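Local structure of DUF4627 domain-containing protein (Bacteroides thetaiotaomicron, 3SEE) at residues A[191-194]-A[195-198]. The protein is of unknown function but has a galactose-binding-domain-like fold and probably binds sugars. Residues are numbered along the deposited sequence; the frame is centred on the assembly and turned at random.
Sequences DDAA and ILKD
The carbonyl oxygen of A194 receives two amide N-H groups: K197 N gives an i to i+3 bond to A194 O at 3.0 Å, and D198 N adds a weak i to i+4 bond, which illustrates how one short helical turn can be closed from two successive amides. The turn leads from the loop after strand 186-188 into strand 199-204, an inner strand of one sheet of this galactose-binding-like domain. One residue earlier, L196 N repeats the i to i+3 pattern on A193 O at 3.2 Å. In both i to i+3 bonds the donor stands well above the carbonyl plane, about 55° out of it for L196. A193 O also accepts a water at 2.9 Å; the same water donates to D191 O and accepts from K197 NZ, tying the loop to the lysine. The K197 chain runs extended until chi4 (95°) bends its ammonium back toward the loop. A second water joins K197 NZ to D192 OD1, which stay 4.6 Å apart, so that the opposite charges are bridged rather than touching. The buried I195 and L196 pack on F131 of strand 130-133. At the end of the turn, D198 OD2 forms a salt bridge with R84 and OD1 a hydrogen bond with T116. A193 CB rests against I195 CG2 at 4.0 Å.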
ATOM      1  N   ASP A 191       1.418 -18.275 -13.947  1.00 15.66           N
ATOM      2  CA  ASP A 191       1.414 -17.424 -15.120  1.00 17.06           C
ATOM      3  C   ASP A 191       0.042 -16.769 -15.365  1.00 16.44           C
ATOM      4  O   ASP A 191      -0.036 -15.635 -15.844  1.00 17.92           O
ATOM      5  CB  ASP A 191       1.759 -18.252 -16.371  1.00 18.56           C
ATOM      6  CG  ASP A 191       3.231 -18.608 -16.485  1.00 22.76           C
ATOM      7  OD1 ASP A 191       4.074 -18.065 -15.748  1.00 23.98           O
ATOM      8  OD2 ASP A 191       3.548 -19.428 -17.385  1.00 28.31           O
ATOM      9  N   ASP A 192      -1.026 -17.485 -15.040  1.00 15.81           N
ATOM     10  CA  ASP A 192      -2.384 -16.978 -15.257  1.00 17.02           C
ATOM     11  C   ASP A 192      -3.051 -16.433 -14.014  1.00 15.69           C
ATOM     12  O   ASP A 192      -4.279 -16.264 -14.003  1.00 17.44           O
ATOM     13  CB  ASP A 192      -3.251 -18.095 -15.843  1.00 18.37           C
ATOM     14  CG  ASP A 192      -2.749 -18.568 -17.176  1.00 23.06           C
ATOM     15  OD1 ASP A 192      -2.576 -17.707 -18.066  1.00 29.61           O
ATOM     16  OD2 ASP A 192      -2.510 -19.790 -17.305  1.00 29.50           O
ATOM     17  N   ALA A 193      -2.278 -16.101 -12.971  1.00 14.74           N
ATOM     18  CA  ALA A 193      -2.868 -15.668 -11.730  1.00 13.44           C
ATOM     19  C   ALA A 193      -3.681 -14.391 -11.919  1.00 12.35           C
ATOM     20  O   ALA A 193      -3.236 -13.436 -12.578  1.00 12.25           O
ATOM     21  CB  ALA A 193      -1.776 -15.443 -10.687  1.00 12.90           C
ATOM     22  N   ALA A 194      -4.826 -14.362 -11.248  1.00 11.85           N
ATOM     23  CA  ALA A 194      -5.693 -13.200 -11.268  1.00 10.78           C
ATOM     24  C   ALA A 194      -4.989 -11.935 -10.784  1.00  9.97           C
ATOM     25  O   ALA A 194      -5.223 -10.851 -11.309  1.00 10.20           O
ATOM     26  CB  ALA A 194      -6.945 -13.457 -10.421  1.00 12.80           C
ATOM     27  N   ILE A 195      -4.110 -12.067  -9.788  1.00  9.38           N
ATOM     28  CA  ILE A 195      -3.471 -10.900  -9.205  1.00  8.91           C
ATOM     29  C   ILE A 195      -2.665 -10.112 -10.240  1.00  8.68           C
ATOM     30  O   ILE A 195      -2.552  -8.901 -10.158  1.00  9.43           O
ATOM     31  CB  ILE A 195      -2.625 -11.274  -7.973  1.00  8.70           C
ATOM     32  CG1 ILE A 195      -2.169 -10.028  -7.214  1.00  8.82           C
ATOM     33  CG2 ILE A 195      -1.466 -12.214  -8.345  1.00  9.77           C
ATOM     34  CD1 ILE A 195      -1.440 -10.316  -5.884  1.00  9.61           C
ATOM     35  N   LEU A 196      -2.070 -10.806 -11.221  1.00  9.10           N
ATOM     36  CA  LEU A 196      -1.275 -10.127 -12.224  1.00  9.29           C
ATOM     37  C   LEU A 196      -2.134  -9.220 -13.100  1.00  9.32           C
ATOM     38  O   LEU A 196      -1.662  -8.196 -13.604  1.00  9.97           O
ATOM     39  CB  LEU A 196      -0.542 -11.140 -13.103  1.00 10.24           C
ATOM     40  CG  LEU A 196       0.547 -11.976 -12.417  1.00  9.65           C
ATOM     41  CD1 LEU A 196       0.946 -13.129 -13.336  1.00 12.28           C
ATOM     42  CD2 LEU A 196       1.772 -11.144 -12.024  1.00 11.26           C
ATOM     43  N   LYS A 197      -3.395  -9.598 -13.323  1.00  8.93           N
ATOM     44  CA  LYS A 197      -4.296  -8.849 -14.192  1.00 10.28           C
ATOM     45  C   LYS A 197      -5.105  -7.785 -13.477  1.00  8.59           C
ATOM     46  O   LYS A 197      -5.659  -6.889 -14.130  1.00  9.49           O
ATOM     47  CB  LYS A 197      -5.262  -9.774 -14.914  1.00 11.66           C
ATOM     48  CG  LYS A 197      -4.578 -10.822 -15.729  1.00 16.46           C
ATOM     49  CD  LYS A 197      -5.605 -11.704 -16.474  1.00 20.86           C
ATOM     50  CE  LYS A 197      -5.016 -12.969 -17.111  1.00 25.19           C
ATOM     51  NZ  LYS A 197      -5.104 -14.261 -16.303  1.00 26.51           N
ATOM     52  N   ASP A 198      -5.212  -7.854 -12.147  1.00  8.31           N
ATOM     53  CA  ASP A 198      -6.069  -6.928 -11.409  1.00  8.08           C
ATOM     54  C   ASP A 198      -5.647  -6.913  -9.948  1.00  8.21           C
ATOM     55  O   ASP A 198      -5.968  -7.826  -9.173  1.00  8.24           O
ATOM     56  CB  ASP A 198      -7.539  -7.340 -11.564  1.00  8.55           C
ATOM     57  CG  ASP A 198      -8.491  -6.321 -11.036  1.00  9.35           C
ATOM     58  OD1 ASP A 198      -8.059  -5.268 -10.508  1.00  9.39           O
ATOM     59  OD2 ASP A 198      -9.718  -6.570 -11.153  1.00 13.05           O
TER
HETATM   60  O   HOH W   1      -2.371 -13.511 -15.304  0.50 13.52           O
HETATM   61  O   HOH W   2      -5.372 -16.324 -18.041  1.00 35.73           O